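Glutathione S-transferase 2 (Heligmosomoides polygyrus, PDB 1TW9) probably catalyses the transfer of glutathione onto electrophilic organic halides, yielding an S-substituted glutathione, a halide ion and a proton. Local coordinates at residues V32-T35 / Q36-V40; K196-E199 / T200-E203; V53-D57 / G58-A62; Q20-L24 / A25-Y29. One frame throughout, in Å; residues are numbered along the deposited sequence.

Contact 1: residues V32-T35 / Q36-V40. Unlike the reference sequence in segment 36-40: Val40 (reference Ala).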
loop_
_atom_site.group_PDB
_atom_site.type_symbol
_atom_site.label_atom_id
_atom_site.label_comp_id
_atom_site.label_asym_id
_atom_site.label_seq_id
_atom_site.Cartn_x
_atom_site.Cartn_y
_atom_site.Cartn_z
ATOM N N VAL A 32 -11.318 1.514 -19.857
ATOM C CA VAL A 32 -11.014 0.359 -20.727
ATOM C C VAL A 32 -11.204 -0.955 -19.969
ATOM O O VAL A 32 -10.581 -1.190 -18.943
ATOM C CB VAL A 32 -9.603 0.442 -21.363
ATOM C CG1 VAL A 32 -9.346 -0.768 -22.222
ATOM C CG2 VAL A 32 -9.476 1.793 -22.171
ATOM N N ARG A 33 -12.113 -1.788 -20.503
ATOM C CA ARG A 33 -12.525 -3.014 -19.847
ATOM C C ARG A 33 -12.194 -4.141 -20.815
ATOM O O ARG A 33 -12.899 -4.382 -21.809
ATOM C CB ARG A 33 -14.015 -3.006 -19.526
ATOM C CG ARG A 33 -14.356 -2.027 -18.459
ATOM C CD ARG A 33 -15.851 -1.758 -18.283
ATOM N NE ARG A 33 -16.072 -0.807 -17.241
ATOM C CZ ARG A 33 -16.556 -1.096 -16.033
ATOM N NH1 ARG A 33 -16.993 -2.327 -15.750
ATOM N NH2 ARG A 33 -16.667 -0.147 -15.127
ATOM N N LEU A 34 -11.119 -4.819 -20.487
ATOM C CA LEU A 34 -10.618 -5.899 -21.304
ATOM C C LEU A 34 -11.316 -7.203 -21.037
ATOM O O LEU A 34 -11.678 -7.498 -19.918
ATOM C CB LEU A 34 -9.131 -6.065 -21.017
ATOM C CG LEU A 34 -8.227 -4.859 -21.288
ATOM C CD1 LEU A 34 -6.837 -5.203 -20.963
ATOM C CD2 LEU A 34 -8.332 -4.357 -22.746
ATOM N N THR A 35 -11.438 -8.033 -22.081
ATOM C CA THR A 35 -11.726 -9.429 -21.884
ATOM C C THR A 35 -10.405 -10.162 -21.575
ATOM O O THR A 35 -9.315 -9.642 -21.829
ATOM C CB THR A 35 -12.358 -10.035 -23.143
ATOM O OG1 THR A 35 -11.457 -9.896 -24.262
ATOM C CG2 THR A 35 -13.629 -9.256 -23.590
ATOM N N GLN A 36 -10.514 -11.357 -21.022
ATOM C CA GLN A 36 -9.337 -12.202 -20.806
ATOM C C GLN A 36 -8.594 -12.371 -22.126
ATOM O O GLN A 36 -7.367 -12.397 -22.164
ATOM C CB GLN A 36 -9.726 -13.588 -20.290
ATOM C CG GLN A 36 -8.900 -14.129 -19.107
ATOM C CD GLN A 36 -7.432 -13.706 -19.094
ATOM O OE1 GLN A 36 -6.925 -13.274 -18.068
ATOM N NE2 GLN A 36 -6.750 -13.861 -20.219
ATOM N N GLU A 37 -9.354 -12.484 -23.207
ATOM C CA GLU A 37 -8.794 -12.722 -24.511
ATOM C C GLU A 37 -8.019 -11.512 -25.023
ATOM O O GLU A 37 -6.961 -11.671 -25.644
ATOM C CB GLU A 37 -9.903 -13.135 -25.501
ATOM C CG GLU A 37 -10.463 -14.533 -25.275
ATOM C CD GLU A 37 -11.442 -14.673 -24.105
ATOM O OE1 GLU A 37 -11.920 -13.650 -23.542
ATOM O OE2 GLU A 37 -11.734 -15.855 -23.762
ATOM N N THR A 38 -8.503 -10.296 -24.767
ATOM C CA THR A 38 -7.733 -9.141 -25.224
ATOM C C THR A 38 -6.611 -8.800 -24.251
ATOM O O THR A 38 -5.636 -8.162 -24.644
ATOM C CB THR A 38 -8.607 -7.913 -25.486
ATOM O OG1 THR A 38 -7.781 -6.804 -25.886
ATOM C CG2 THR A 38 -9.242 -7.451 -24.235
ATOM N N PHE A 39 -6.756 -9.228 -23.002
ATOM C CA PHE A 39 -5.708 -9.009 -21.985
ATOM C C PHE A 39 -4.418 -9.760 -22.319
ATOM O O PHE A 39 -3.326 -9.218 -22.143
ATOM C CB PHE A 39 -6.198 -9.477 -20.620
ATOM C CG PHE A 39 -5.116 -9.516 -19.557
ATOM C CD1 PHE A 39 -4.751 -8.368 -18.878
ATOM C CD2 PHE A 39 -4.444 -10.691 -19.268
ATOM C CE1 PHE A 39 -3.758 -8.410 -17.907
ATOM C CE2 PHE A 39 -3.466 -10.712 -18.311
ATOM C CZ PHE A 39 -3.136 -9.534 -17.627
ATOM N N VAL A 40 -4.563 -11.000 -22.796
ATOM C CA VAL A 40 -3.409 -11.910 -23.013
ATOM C C VAL A 40 -2.235 -11.288 -23.799
ATOM O O VAL A 40 -1.104 -11.279 -23.288
ATOM C CB VAL A 40 -3.825 -13.222 -23.667
ATOM C CG1 VAL A 40 -2.609 -14.142 -23.795
ATOM C CG2 VAL A 40 -4.909 -13.893 -22.868
#
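Leu34 packs on Thr38 and Phe39 where strand 30-34 turns directly into the short helix 36-39. Leu34 CB already touches a methyl, Thr38 CG2, at 3.5 Å. CG stands farther back from the same methyl, and there the side chain forks. Leu34 CD2 stays with Thr38, 3.6 Å from its CG2. The other branch, CD1, reaches Phe39, lying 4.1 Å from its CA and near the plane of the ring at its edge, where CD1 of Leu34 and CD1 of Phe39 are 4.3 Å apart. The leucine and threonine side chains cross at about a right angle. Between them, Thr35 is the N-cap of the helix: its OG1 accepts from Thr38 N at 3.0 Å, brought there by a chi1 of 60° that sets the hydroxyl between backbone N and carbonyl carbon. Thr35 O then takes the first helical bond, from Phe39 N at 2.8 Å. No capping box completes the cap, for Thr38, its own OG1 turned anti to the backbone N (chi1 178°), presents the methyl CG2 to Thr35 N at 3.1 Å, and this buried N-H has no partner. In the thioredoxin-like N-terminal domain this is the exit from an edge strand of the sheet. Leu34 also rests on Thr7 of strand 4-9 and on Leu42, while the ring of Phe39 meets that of Phe9.

Contact 2: residues K196-E199 / T200-E203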
loop_
_atom_site.group_PDB
_atom_site.type_symbol
_atom_site.label_atom_id
_atom_site.label_comp_id
_atom_site.label_asym_id
_atom_site.label_seq_id
_atom_site.Cartn_x
_atom_site.Cartn_y
_atom_site.Cartn_z
ATOM N N LYS A 196 -24.483 8.560 -8.461
ATOM C CA LYS A 196 -24.675 8.617 -9.928
ATOM C C LYS A 196 -23.842 7.560 -10.643
ATOM O O LYS A 196 -24.330 6.853 -11.573
ATOM C CB LYS A 196 -24.255 9.960 -10.449
ATOM C CG LYS A 196 -24.518 10.139 -11.931
ATOM C CD LYS A 196 -23.722 11.320 -12.437
ATOM C CE LYS A 196 -24.303 11.970 -13.706
ATOM N NZ LYS A 196 -23.254 12.754 -14.443
ATOM N N TRP A 197 -22.611 7.393 -10.211
ATOM C CA TRP A 197 -21.726 6.396 -10.823
ATOM C C TRP A 197 -22.289 4.993 -10.539
ATOM O O TRP A 197 -22.325 4.160 -11.432
ATOM C CB TRP A 197 -20.287 6.493 -10.310
ATOM C CG TRP A 197 -19.458 5.313 -10.676
ATOM C CD1 TRP A 197 -18.979 4.398 -9.840
ATOM C CD2 TRP A 197 -19.080 4.889 -11.999
ATOM N NE1 TRP A 197 -18.296 3.420 -10.518
ATOM C CE2 TRP A 197 -18.336 3.716 -11.864
ATOM C CE3 TRP A 197 -19.333 5.355 -13.298
ATOM C CZ2 TRP A 197 -17.843 3.001 -12.954
ATOM C CZ3 TRP A 197 -18.765 4.655 -14.344
ATOM C CH2 TRP A 197 -18.095 3.483 -14.172
ATOM N N ILE A 198 -22.687 4.742 -9.307
ATOM C CA ILE A 198 -23.223 3.412 -8.949
ATOM C C ILE A 198 -24.460 3.071 -9.755
ATOM O O ILE A 198 -24.598 1.903 -10.276
ATOM C CB ILE A 198 -23.423 3.297 -7.445
ATOM C CG1 ILE A 198 -22.058 3.333 -6.756
ATOM C CG2 ILE A 198 -24.214 2.037 -7.135
ATOM C CD1 ILE A 198 -22.173 3.402 -5.266
ATOM N N GLU A 199 -25.316 4.078 -10.002
ATOM C CA GLU A 199 -26.515 3.898 -10.780
ATOM C C GLU A 199 -26.233 3.586 -12.227
ATOM O O GLU A 199 -27.089 2.952 -12.853
ATOM C CB GLU A 199 -27.380 5.159 -10.762
ATOM C CG GLU A 199 -27.961 5.454 -9.422
ATOM C CD GLU A 199 -28.677 6.794 -9.399
ATOM O OE1 GLU A 199 -28.547 7.619 -10.368
ATOM O OE2 GLU A 199 -29.348 7.009 -8.398
ATOM N N THR A 200 -25.089 4.044 -12.743
ATOM C CA THR A 200 -24.730 3.973 -14.144
ATOM C C THR A 200 -23.608 3.024 -14.559
ATOM O O THR A 200 -23.430 2.785 -15.770
ATOM C CB THR A 200 -24.422 5.345 -14.734
ATOM O OG1 THR A 200 -23.278 5.924 -14.113
ATOM C CG2 THR A 200 -25.551 6.304 -14.475
ATOM N N ARG A 201 -22.914 2.438 -13.606
ATOM C CA ARG A 201 -21.777 1.594 -13.962
ATOM C C ARG A 201 -22.321 0.304 -14.554
ATOM O O ARG A 201 -23.443 -0.065 -14.283
ATOM C CB ARG A 201 -20.892 1.308 -12.765
ATOM C CG ARG A 201 -21.575 0.603 -11.695
ATOM C CD ARG A 201 -20.674 0.461 -10.501
ATOM N NE ARG A 201 -21.405 -0.204 -9.453
ATOM C CZ ARG A 201 -20.992 -0.286 -8.217
ATOM N NH1 ARG A 201 -21.767 -0.891 -7.322
ATOM N NH2 ARG A 201 -19.851 0.224 -7.838
ATOM N N PRO A 202 -21.510 -0.399 -15.340
ATOM C CA PRO A 202 -21.864 -1.741 -15.813
ATOM C C PRO A 202 -22.128 -2.670 -14.663
ATOM O O PRO A 202 -21.373 -2.614 -13.664
ATOM C CB PRO A 202 -20.620 -2.164 -16.590
ATOM C CG PRO A 202 -20.021 -0.862 -17.074
ATOM C CD PRO A 202 -20.206 0.040 -15.899
ATOM N N GLU A 203 -23.182 -3.450 -14.765
ATOM C CA GLU A 203 -23.510 -4.419 -13.727
ATOM C C GLU A 203 -22.723 -5.683 -13.996
ATOM O O GLU A 203 -22.968 -6.381 -14.976
ATOM C CB GLU A 203 -24.982 -4.749 -13.730
ATOM C CG GLU A 203 -25.912 -3.620 -13.345
ATOM C CD GLU A 203 -27.373 -4.035 -13.471
ATOM O OE1 GLU A 203 -27.705 -5.193 -13.046
ATOM O OE2 GLU A 203 -28.196 -3.243 -14.041
HETATM O O HOH W 1 -25.078 -0.009 -12.146
#
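The carbonyls of Lys196 and Trp197 receive the closing backbone bonds of the helix, from Thr200 and Arg201: Thr200 N bonds Trp197 O at 3.1 Å from above the carbonyl plane, while two further N-H bonds, Thr200 to Lys196 O and Arg201 to Trp197 O, are weak. The Thr200 hydroxyl folds back on the helix as well, OG1 donating to Lys196 O at 2.9 Å. This is the C-terminal turn of helix 192-200, in the all-helical C-terminal domain of the glutathione transferase fold. Beyond it a water donates to Ile198 O and to Arg201 O, each 2.7 Å away. Arg201 lays its CB over one face of the Trp197 indole, 3.7 Å from the centroid of the six-membered ring, a CH-pi contact. A chi1 of 61° sets its CG between the backbone N and the carbonyl carbon, and from there the extended chain runs beside Ile198, whose CG2 lies 3.8 Å from Arg201 NH1, over one face of the guanidinium; that group stands 85° to the indole plane. Replacing Arg201 by an alanine would probably leave Glu16 and Glu162, both salt-bridged to NH2, without this cation. Glu16 also accepts from Trp197 NE1.

Contact 3: residues V53-D57 / G58-A62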
loop_
_atom_site.group_PDB
_atom_site.type_symbol
_atom_site.label_atom_id
_atom_site.label_comp_id
_atom_site.label_asym_id
_atom_site.label_seq_id
_atom_site.Cartn_x
_atom_site.Cartn_y
_atom_site.Cartn_z
ATOM N N VAL A 53 -4.105 -0.701 -14.689
ATOM C CA VAL A 53 -3.033 0.212 -14.973
ATOM C C VAL A 53 -3.682 1.502 -15.400
ATOM O O VAL A 53 -4.549 1.502 -16.300
ATOM C CB VAL A 53 -2.141 -0.326 -16.121
ATOM C CG1 VAL A 53 -1.110 0.699 -16.603
ATOM C CG2 VAL A 53 -1.419 -1.566 -15.679
ATOM N N LEU A 54 -3.159 2.612 -14.864
ATOM C CA LEU A 54 -3.578 3.947 -15.264
ATOM C C LEU A 54 -2.555 4.483 -16.231
ATOM O O LEU A 54 -1.383 4.293 -15.991
ATOM C CB LEU A 54 -3.599 4.845 -14.008
ATOM C CG LEU A 54 -3.955 6.323 -14.226
ATOM C CD1 LEU A 54 -5.423 6.457 -14.608
ATOM C CD2 LEU A 54 -3.552 7.072 -13.005
ATOM N N GLU A 55 -2.963 5.171 -17.278
ATOM C CA GLU A 55 -2.085 6.047 -18.015
ATOM C C GLU A 55 -2.476 7.487 -17.766
ATOM O O GLU A 55 -3.660 7.843 -17.902
ATOM C CB GLU A 55 -2.157 5.775 -19.497
ATOM C CG GLU A 55 -1.610 4.404 -19.838
ATOM C CD GLU A 55 -1.378 4.190 -21.316
ATOM O OE1 GLU A 55 -1.564 5.143 -22.117
ATOM O OE2 GLU A 55 -0.971 3.064 -21.673
ATOM N N VAL A 56 -1.475 8.316 -17.478
ATOM C CA VAL A 56 -1.647 9.750 -17.344
ATOM C C VAL A 56 -0.859 10.388 -18.462
ATOM O O VAL A 56 0.361 10.298 -18.500
ATOM C CB VAL A 56 -1.097 10.292 -16.025
ATOM C CG1 VAL A 56 -1.442 11.771 -15.955
ATOM C CG2 VAL A 56 -1.718 9.600 -14.883
ATOM N N ASP A 57 -1.539 10.964 -19.454
ATOM C CA ASP A 57 -0.792 11.524 -20.567
ATOM C C ASP A 57 0.176 10.493 -21.191
ATOM O O ASP A 57 1.287 10.833 -21.596
ATOM C CB ASP A 57 -0.032 12.780 -20.095
ATOM C CG ASP A 57 -0.935 13.971 -19.885
ATOM O OD1 ASP A 57 -2.163 13.830 -20.148
ATOM O OD2 ASP A 57 -0.485 15.116 -19.543
ATOM N N GLY A 58 -0.257 9.232 -21.220
ATOM C CA GLY A 58 0.437 8.123 -21.840
ATOM C C GLY A 58 1.480 7.408 -20.987
ATOM O O GLY A 58 2.112 6.482 -21.484
ATOM N N GLN A 59 1.673 7.853 -19.755
ATOM C CA GLN A 59 2.660 7.288 -18.830
ATOM C C GLN A 59 1.919 6.319 -17.896
ATOM O O GLN A 59 0.892 6.673 -17.300
ATOM C CB GLN A 59 3.392 8.386 -18.083
ATOM C CG GLN A 59 4.029 9.412 -19.023
ATOM C CD GLN A 59 5.079 8.793 -19.920
ATOM O OE1 GLN A 59 5.887 7.972 -19.458
ATOM N NE2 GLN A 59 5.098 9.186 -21.227
ATOM N N GLN A 60 2.432 5.089 -17.813
ATOM C CA GLN A 60 1.754 4.039 -17.043
ATOM C C GLN A 60 2.079 4.088 -15.558
ATOM O O GLN A 60 3.227 4.294 -15.174
ATOM C CB GLN A 60 2.133 2.647 -17.526
ATOM C CG GLN A 60 1.782 2.312 -18.928
ATOM C CD GLN A 60 2.187 0.918 -19.241
ATOM O OE1 GLN A 60 3.372 0.591 -19.078
ATOM N NE2 GLN A 60 1.230 0.077 -19.702
ATOM N N LEU A 61 1.059 3.791 -14.773
ATOM C CA LEU A 61 1.158 3.607 -13.348
ATOM C C LEU A 61 0.292 2.408 -12.972
ATOM O O LEU A 61 -0.945 2.430 -13.200
ATOM C CB LEU A 61 0.628 4.822 -12.616
ATOM C CG LEU A 61 0.480 4.725 -11.050
ATOM C CD1 LEU A 61 1.845 4.495 -10.370
ATOM C CD2 LEU A 61 -0.228 5.902 -10.445
ATOM N N ALA A 62 0.944 1.414 -12.391
ATOM C CA ALA A 62 0.262 0.169 -12.042
ATOM C C ALA A 62 -0.008 0.141 -10.527
ATOM O O ALA A 62 0.432 1.003 -9.786
ATOM C CB ALA A 62 1.082 -1.024 -12.431
HETATM O O HOH W 2 -1.480 0.763 -20.114
#
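Glu55 and Gln60 stand side by side on one face of a beta hairpin, their chains extended beyond CG and pointing the same way, with carboxylate and amide planes 80° apart. They touch flank to flank, Glu55 OE2 lying 4.0 Å from Gln60 CG, and a water spans their polar ends: it donates to Glu55 OE2 at 2.8 Å and accepts from Gln60 NE2 at 2.8 Å. Val53, on the same face, lays CG1 against Gln60 CB at 3.9 Å. Leu54 and Leu61 occupy the other face as a hydrogen-bonded pair, their N and O atoms exchanging two bonds of 2.8 Å, while the side chains touch lightly, Leu54 CD2 lying 4.4 Å from Leu61 CD2. Val56 and Gln59 form the next such pair and close a type I' turn over Asp57 and Gly58. The hairpin lies at the dimer interface: Phe83 of the second subunit packs on Val56 and Gln59, and its Ala86 on Leu61. Strand 53-56 lies beside strand 4-9, and Tyr70 covers Leu54 and Leu61. Since Gln60 NE2 also donates to Thr45 O, the amide is probably fixed in rotation, and the water links it to a probably ionised carboxylate.

Contact 4: residues Q20-L24 / A25-Y29. Unlike the reference sequence in segment 20-24: Val21 (reference Ile).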
loop_
_atom_site.group_PDB
_atom_site.type_symbol
_atom_site.label_atom_id
_atom_site.label_comp_id
_atom_site.label_asym_id
_atom_site.label_seq_id
_atom_site.Cartn_x
_atom_site.Cartn_y
_atom_site.Cartn_z
ATOM N N GLN A 20 -14.169 5.328 -8.843
ATOM C CA GLN A 20 -14.927 6.168 -7.945
ATOM C C GLN A 20 -14.206 7.506 -7.555
ATOM O O GLN A 20 -14.863 8.503 -7.324
ATOM C CB GLN A 20 -15.396 5.404 -6.768
ATOM C CG GLN A 20 -16.367 4.323 -7.145
ATOM C CD GLN A 20 -17.000 3.635 -6.013
ATOM O OE1 GLN A 20 -16.881 4.108 -4.867
ATOM N NE2 GLN A 20 -17.667 2.531 -6.287
ATOM N N VAL A 21 -12.873 7.505 -7.518
ATOM C CA VAL A 21 -12.127 8.753 -7.337
ATOM C C VAL A 21 -12.409 9.682 -8.514
ATOM O O VAL A 21 -12.677 10.841 -8.358
ATOM C CB VAL A 21 -10.643 8.490 -7.137
ATOM C CG1 VAL A 21 -9.875 9.782 -7.132
ATOM C CG2 VAL A 21 -10.456 7.761 -5.743
ATOM N N PHE A 22 -12.317 9.120 -9.698
ATOM C CA PHE A 22 -12.617 9.900 -10.892
ATOM C C PHE A 22 -14.019 10.489 -10.817
ATOM O O PHE A 22 -14.253 11.655 -11.134
ATOM C CB PHE A 22 -12.520 9.019 -12.156
ATOM C CG PHE A 22 -11.061 8.830 -12.704
ATOM C CD1 PHE A 22 -10.211 9.923 -12.885
ATOM C CD2 PHE A 22 -10.558 7.561 -12.942
ATOM C CE1 PHE A 22 -8.945 9.732 -13.382
ATOM C CE2 PHE A 22 -9.298 7.395 -13.461
ATOM C CZ PHE A 22 -8.488 8.470 -13.670
ATOM N N ALA A 23 -14.989 9.653 -10.421
ATOM C CA ALA A 23 -16.386 10.073 -10.337
ATOM C C ALA A 23 -16.477 11.210 -9.352
ATOM O O ALA A 23 -17.121 12.236 -9.640
ATOM C CB ALA A 23 -17.312 8.918 -9.918
ATOM N N LEU A 24 -15.895 11.022 -8.163
ATOM C CA LEU A 24 -15.931 12.021 -7.102
ATOM C C LEU A 24 -15.354 13.363 -7.530
ATOM O O LEU A 24 -15.784 14.420 -7.065
ATOM C CB LEU A 24 -15.089 11.537 -5.924
ATOM C CG LEU A 24 -15.671 11.387 -4.562
ATOM C CD1 LEU A 24 -14.537 11.437 -3.583
ATOM C CD2 LEU A 24 -16.923 12.228 -4.213
ATOM N N ALA A 25 -14.367 13.321 -8.414
ATOM C CA ALA A 25 -13.654 14.514 -8.915
ATOM C C ALA A 25 -14.304 15.112 -10.168
ATOM O O ALA A 25 -13.821 16.109 -10.656
ATOM C CB ALA A 25 -12.249 14.171 -9.202
ATOM N N ASP A 26 -15.307 14.440 -10.709
ATOM C CA ASP A 26 -15.943 14.801 -11.998
ATOM C C ASP A 26 -14.880 14.895 -13.082
ATOM O O ASP A 26 -14.868 15.781 -13.961
ATOM C CB ASP A 26 -16.728 16.082 -11.824
ATOM C CG ASP A 26 -17.548 16.434 -12.995
ATOM O OD1 ASP A 26 -18.041 15.516 -13.648
ATOM O OD2 ASP A 26 -17.785 17.621 -13.298
ATOM N N GLN A 27 -14.032 13.890 -13.074
ATOM C CA GLN A 27 -12.973 13.842 -14.049
ATOM C C GLN A 27 -13.295 12.788 -15.107
ATOM O O GLN A 27 -13.477 11.610 -14.790
ATOM C CB GLN A 27 -11.656 13.534 -13.339
ATOM C CG GLN A 27 -10.511 13.280 -14.332
ATOM C CD GLN A 27 -10.110 14.481 -15.094
ATOM O OE1 GLN A 27 -10.101 14.465 -16.351
ATOM N NE2 GLN A 27 -9.749 15.543 -14.370
ATOM N N LYS A 28 -13.236 13.180 -16.369
ATOM C CA LYS A 28 -13.467 12.253 -17.449
ATOM C C LYS A 28 -12.212 11.394 -17.659
ATOM O O LYS A 28 -11.098 11.883 -17.566
ATOM C CB LYS A 28 -13.865 13.031 -18.715
ATOM C CG LYS A 28 -12.934 12.936 -19.862
ATOM C CD LYS A 28 -13.401 13.795 -21.038
ATOM C CE LYS A 28 -13.100 13.252 -22.479
ATOM N NZ LYS A 28 -11.948 13.985 -23.145
ATOM N N TYR A 29 -12.410 10.143 -18.007
ATOM C CA TYR A 29 -11.301 9.208 -18.268
ATOM C C TYR A 29 -11.782 8.136 -19.211
ATOM O O TYR A 29 -12.962 7.958 -19.376
ATOM C CB TYR A 29 -10.792 8.596 -16.974
ATOM C CG TYR A 29 -11.801 7.675 -16.298
ATOM C CD1 TYR A 29 -12.914 8.211 -15.595
ATOM C CD2 TYR A 29 -11.632 6.291 -16.348
ATOM C CE1 TYR A 29 -13.861 7.384 -14.967
ATOM C CE2 TYR A 29 -12.565 5.454 -15.754
ATOM C CZ TYR A 29 -13.688 5.985 -15.115
ATOM O OH TYR A 29 -14.595 5.140 -14.547
#
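Phe22 leaves the last turn of helix 16-24 with chi1 at -82°, its CG beside the backbone N, and Tyr29 answers with chi1 at 67°, which swings its ring back over that of Phe22. The result is an offset stack, planes 13° apart and centroids at 4.3 Å. Phe22 CD2 sits over the middle of the tyrosine ring, whereas Tyr29 CG lies toward the rim of the phenylalanine. Tyr29 CB completes the cover as a CH-pi contact on the Phe22 ring, 3.9 Å from the centroid. Gln27 adds its aliphatic part, CG lying 3.7 Å from Phe22 CD1. The turn that makes this possible is a Schellman motif: Asp26 takes a positive phi, Gln27 N reaches back to Phe22 O at 3.0 Å in an almost straight bond, and Asp26 N to Ala23 O, also at 3.0 Å, from above the carbonyl plane. One residue earlier, Ala25 N still makes the ordinary helical bond to Val21 O, at 3.0 Å. A serine in place of Phe22 would probably strip Tyr29 of its stacking partner and open a gap beneath its ring. Around it, Phe22 meets the ring of Tyr4 and packs on Leu71 of helix 64-75, Tyr29 touches Trp197 of helix 192-200, and Val21 and Leu24 lean on Leu158 of helix 155-170, where the N-terminal domain meets the helical one.

Three contacts belong to the N-terminal domain: contact 4 ends helix 16-24, contact 1 follows at the far end of strand 30-34, and contact 3 is the hairpin at the opposite edge of the same sheet. Contact 2, at the C-terminal domain's last helix, is the surface member, whereas the others are partly buried. Both 2 and 4 are helix ends closed by backbone bonds, contact 2 adding a water and outside carboxylates, contact 4 an aromatic stack; they meet largely through Trp197, which touches Gln20, Ala23 and Tyr29. Contact 1 starts a helix and reaches contact 2 through Arg33 on Pro202. Leu54 against Phe22 joins contacts 3 and 4, and contact 3 alone borders the second subunit.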